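Local structure of Gp26 (Listeria phage P40, 4JZ5) at residues 153-156 with 160-163; 60-65 with 98-103. The protein probably hydrolyses the peptidoglycan of the Listeria cell wall, acting as a phage endolysin with a family 25 glycosyl hydrolase catalytic domain. All blocks are in the same frame, centred on the assembly; numbering follows the deposited sequence. Where two conformers were deposited one is given.

Interaction 1 (153-156 with 160-163); sequences DSFW and DLDK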
# COMPACT_ATOMS: atom_id res chain seq x y z
N ASP A 153 -3.28 7.09 11.49
CA ASP A 153 -3.39 6.86 12.92
C ASP A 153 -4.80 7.16 13.48
O ASP A 153 -5.47 6.27 14.00
CB ASP A 153 -2.33 7.75 13.59
CG ASP A 153 -2.15 7.47 15.07
OD1 ASP A 153 -2.85 6.61 15.65
OD2 ASP A 153 -1.28 8.13 15.67
N SER A 154 -5.22 8.41 13.36
CA SER A 154 -6.49 8.87 13.91
C SER A 154 -7.69 8.16 13.28
O SER A 154 -8.60 7.73 13.99
CB SER A 154 -6.63 10.37 13.72
OG SER A 154 -7.87 10.83 14.22
N PHE A 155 -7.71 8.07 11.96
CA PHE A 155 -8.80 7.39 11.27
C PHE A 155 -8.89 5.94 11.75
O PHE A 155 -9.99 5.42 12.00
CB PHE A 155 -8.58 7.43 9.77
CG PHE A 155 -9.71 6.85 8.99
CD1 PHE A 155 -9.83 5.48 8.82
CD2 PHE A 155 -10.68 7.67 8.45
CE1 PHE A 155 -10.89 4.95 8.12
CE2 PHE A 155 -11.76 7.14 7.74
CZ PHE A 155 -11.85 5.77 7.57
N TRP A 156 -7.75 5.28 11.87
CA TRP A 156 -7.69 3.88 12.28
C TRP A 156 -8.35 3.71 13.65
O TRP A 156 -9.20 2.84 13.84
CB TRP A 156 -6.22 3.45 12.33
CG TRP A 156 -5.95 2.00 12.59
CD1 TRP A 156 -6.23 1.30 13.73
CD2 TRP A 156 -5.30 1.08 11.71
NE1 TRP A 156 -5.83 -0.01 13.60
CE2 TRP A 156 -5.23 -0.16 12.37
CE3 TRP A 156 -4.76 1.19 10.43
CZ2 TRP A 156 -4.67 -1.29 11.77
CZ3 TRP A 156 -4.19 0.07 9.85
CH2 TRP A 156 -4.15 -1.15 10.52
N ASP A 160 -12.28 1.85 14.49
CA ASP A 160 -12.13 0.52 15.09
C ASP A 160 -11.34 -0.43 14.21
O ASP A 160 -11.58 -1.63 14.27
CB ASP A 160 -13.49 -0.14 15.35
CG ASP A 160 -14.15 0.32 16.60
OD1 ASP A 160 -13.51 1.03 17.40
OD2 ASP A 160 -15.32 -0.06 16.79
N LEU A 161 -10.40 0.08 13.42
CA LEU A 161 -9.71 -0.80 12.50
C LEU A 161 -8.88 -1.90 13.18
O LEU A 161 -8.54 -2.88 12.53
CB LEU A 161 -8.85 -0.01 11.50
CG LEU A 161 -9.63 0.93 10.56
CD1 LEU A 161 -8.69 1.47 9.49
CD2 LEU A 161 -10.84 0.26 9.93
N ASP A 162 -8.58 -1.76 14.47
CA ASP A 162 -7.95 -2.86 15.20
C ASP A 162 -8.77 -4.15 15.11
O ASP A 162 -8.22 -5.25 15.27
CB ASP A 162 -7.75 -2.50 16.68
CG ASP A 162 -6.55 -1.59 16.91
OD1 ASP A 162 -5.71 -1.47 16.01
OD2 ASP A 162 -6.44 -1.04 18.04
N LYS A 163 -10.07 -4.03 14.88
CA LYS A 163 -10.94 -5.20 14.82
C LYS A 163 -10.89 -5.95 13.49
O LYS A 163 -11.43 -7.04 13.38
CB LYS A 163 -12.38 -4.79 15.12
CG LYS A 163 -12.56 -4.29 16.54
CD LYS A 163 -14.00 -3.90 16.79
CE LYS A 163 -14.20 -3.45 18.23
NZ LYS A 163 -15.64 -3.21 18.52
O HOH W 1 -8.90 0.71 16.03
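Leu161 lies against the indole of Trp156, just after the end of helix 153-158. The helix ends in a Schellman motif. Asp160, with positive phi (64°), is its C-prime residue. This turn brings Leu161 N back to Trp156 O, a nearly straight bond of 3.0 Å. A water also grips this carbonyl: it donates to Trp156 O and accepts from Asp162 N, so it bridges the two segments.

Leu161 CB sits over one face of the indole. Leu161 CB is 3.5 Å from the centroid of the Trp156 five-membered ring, almost exactly on the ring normal, which makes a CH-pi contact. Leu161 CG turns back over the helix backbone and is 3.8 Å from Trp156 O. Farther out, Leu161 CD1 lies 3.8 Å from Trp156 CA. Leu161 CD1 also reaches the edge of the neighbouring phenyl ring, 4.2 Å from Phe155 CD1.

Asp162 meets the indole at its edge. Trp156 NE1 donates to Asp162 OD1 at 2.8 Å. The oxygen is close to the ring plane, but the nitrogen comes to it from above the carboxylate plane. Ring and carboxylate are turned 67° apart. Trp156 has CG anti to its own N (chi1 -173°), and the end of the indole comes close to Leu161 and Asp162. Bonding at the edge and packing over a face together limit how the ring can turn. Arg169 forms a salt bridge with Asp162 OD1, so this oxygen has two partners and its negative charge is probably stabilised.

Trp156 and Leu161 both rest on Leu149 and Ala151 of strand 147-152. Trp156 also touches Arg169 and Val171 of strand 169-172, and Leu161 reaches Val128 of helix 128-143.

Interaction 2 (60-65 with 98-103); sequences ERLEQH and VSAYKK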
# COMPACT_ATOMS: atom_id res chain seq x y z
N GLU A 60 -3.32 4.99 -13.42
CA GLU A 60 -2.80 5.19 -14.76
C GLU A 60 -1.35 4.76 -14.93
O GLU A 60 -0.91 4.58 -16.06
CB GLU A 60 -2.92 6.67 -15.13
CG GLU A 60 -4.37 7.19 -15.19
CD GLU A 60 -4.91 7.77 -13.87
OE1 GLU A 60 -4.58 7.28 -12.77
OE2 GLU A 60 -5.71 8.73 -13.95
N ARG A 61 -0.61 4.62 -13.83
CA ARG A 61 0.78 4.20 -13.91
C ARG A 61 0.99 2.78 -13.38
O ARG A 61 2.13 2.37 -13.21
CB ARG A 61 1.70 5.18 -13.15
CG ARG A 61 1.68 6.61 -13.69
CD ARG A 61 2.35 6.81 -15.03
NE ARG A 61 2.03 8.14 -15.54
CZ ARG A 61 2.61 8.72 -16.58
NH1 ARG A 61 3.57 8.11 -17.25
NH2 ARG A 61 2.23 9.94 -16.95
N LEU A 62 -0.09 2.05 -13.10
CA LEU A 62 0.05 0.70 -12.55
C LEU A 62 0.99 -0.17 -13.39
O LEU A 62 1.93 -0.77 -12.86
CB LEU A 62 -1.32 0.03 -12.48
CG LEU A 62 -1.33 -1.47 -12.21
CD1 LEU A 62 -0.74 -1.78 -10.85
CD2 LEU A 62 -2.75 -2.00 -12.28
N GLU A 63 0.74 -0.26 -14.68
CA GLU A 63 1.55 -1.14 -15.49
C GLU A 63 2.96 -0.61 -15.67
O GLU A 63 3.91 -1.39 -15.64
CB GLU A 63 0.86 -1.42 -16.82
CG GLU A 63 -0.45 -2.17 -16.60
CD GLU A 63 -1.23 -2.43 -17.86
OE1 GLU A 63 -0.61 -2.49 -18.93
OE2 GLU A 63 -2.47 -2.56 -17.77
N GLN A 64 3.10 0.70 -15.84
CA GLN A 64 4.43 1.28 -15.96
C GLN A 64 5.27 0.97 -14.73
O GLN A 64 6.43 0.55 -14.84
CB GLN A 64 4.34 2.79 -16.15
CG GLN A 64 5.68 3.46 -16.25
CD GLN A 64 5.56 4.96 -16.13
OE1 GLN A 64 4.83 5.59 -16.89
NE2 GLN A 64 6.27 5.54 -15.16
N HIS A 65 4.69 1.18 -13.55
CA HIS A 65 5.42 0.95 -12.32
C HIS A 65 5.72 -0.53 -12.13
O HIS A 65 6.82 -0.89 -11.73
CB HIS A 65 4.66 1.51 -11.11
CG HIS A 65 4.68 3.00 -11.06
ND1 HIS A 65 3.73 3.80 -10.45
CD2 HIS A 65 5.60 3.83 -11.58
CE1 HIS A 65 4.09 5.06 -10.60
NE2 HIS A 65 5.22 5.11 -11.28
N VAL A 98 -7.77 -7.71 -7.23
CA VAL A 98 -7.40 -9.01 -7.79
C VAL A 98 -7.04 -8.88 -9.27
O VAL A 98 -6.03 -9.43 -9.73
CB VAL A 98 -8.52 -10.05 -7.58
CG1 VAL A 98 -8.17 -11.39 -8.26
CG2 VAL A 98 -8.78 -10.26 -6.10
N SER A 99 -7.86 -8.13 -10.01
CA SER A 99 -7.59 -7.91 -11.42
C SER A 99 -6.27 -7.19 -11.65
O SER A 99 -5.53 -7.53 -12.58
CB SER A 99 -8.74 -7.14 -12.05
OG SER A 99 -9.89 -7.95 -12.16
N ALA A 100 -5.97 -6.20 -10.82
CA ALA A 100 -4.70 -5.49 -10.92
C ALA A 100 -3.52 -6.43 -10.68
O ALA A 100 -2.50 -6.37 -11.38
CB ALA A 100 -4.67 -4.34 -9.93
N TYR A 101 -3.66 -7.29 -9.68
CA TYR A 101 -2.66 -8.32 -9.41
C TYR A 101 -2.46 -9.21 -10.65
O TYR A 101 -1.33 -9.46 -11.08
CB TYR A 101 -3.10 -9.12 -8.17
CG TYR A 101 -2.21 -10.30 -7.87
CD1 TYR A 101 -0.99 -10.14 -7.24
CD2 TYR A 101 -2.60 -11.57 -8.22
CE1 TYR A 101 -0.19 -11.23 -6.97
CE2 TYR A 101 -1.81 -12.66 -7.95
CZ TYR A 101 -0.60 -12.49 -7.33
OH TYR A 101 0.19 -13.58 -7.07
N LYS A 102 -3.56 -9.66 -11.23
CA LYS A 102 -3.48 -10.46 -12.45
C LYS A 102 -2.83 -9.69 -13.60
O LYS A 102 -2.06 -10.26 -14.36
CB LYS A 102 -4.87 -10.93 -12.85
CG LYS A 102 -5.49 -11.94 -11.88
CD LYS A 102 -6.94 -12.22 -12.29
CE LYS A 102 -7.59 -13.36 -11.53
NZ LYS A 102 -8.96 -13.62 -12.06
N LYS A 103 -3.13 -8.41 -13.75
CA LYS A 103 -2.52 -7.60 -14.80
C LYS A 103 -1.00 -7.55 -14.64
O LYS A 103 -0.25 -7.66 -15.60
CB LYS A 103 -3.08 -6.19 -14.77
CG LYS A 103 -4.49 -6.02 -15.29
CD LYS A 103 -4.95 -4.58 -15.12
CE LYS A 103 -6.39 -4.39 -15.55
NZ LYS A 103 -6.54 -4.52 -17.02
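The carboxylate of Glu63 approaches the aliphatic part of Lys103, with Glu63 OE2 4.2 Å from Lys103 CD. The contact joins two successive outer helices, 62-72 and 87-106, of the beta/alpha barrel found in family 25 glycosyl hydrolases. Two other flat groups lie on the far side of the same helix start. One face of the His65 ring carries Arg61 CB, 3.4 Å above its plane. Gln64 OE1 lies at the edge of the Arg61 guanidinium, in its plane, and takes a hydrogen bond from Arg61 NH1 on a lone pair. Arg61 is the N-cap of helix 62-72.

Strand 76-81 runs between the two helices in the chain, and its Leu78 touches both Leu62 and Ala100. No hydrogen bond crosses between the segments. At the surface, Glu63 OE2 and Lys103 NZ have opposite charges but are 4.6 Å apart, too far for a salt bridge. Lys103 bends at its last torsion (chi4 -70°), and its ammonium group makes a cation-pi contact with Tyr58. The closest apolar pair is Leu62 CD2 and Ala100 CB, 3.8 Å apart.

In the fold
The two contacts lie on opposite sides of the chain's centre. Their centres are about 28 Å apart and their nearest atoms about 19 Å, so they do not touch. Both segments of interaction 2 come earlier in the chain than those of interaction 1. Both contacts belong to the same barrel and lie within the family 25 range. Its sheet links them: strands 46-53, 76-81, 114-117 and 147-152 pair side by side in parallel. Interaction 2 joins two outer helices, with 32 residues between the segments. Interaction 1 is local, ending the short helix that follows strand 147-152 directly. One contact therefore packs two neighbouring helices on the outside of the barrel, and the other shapes a connection between two adjacent strands.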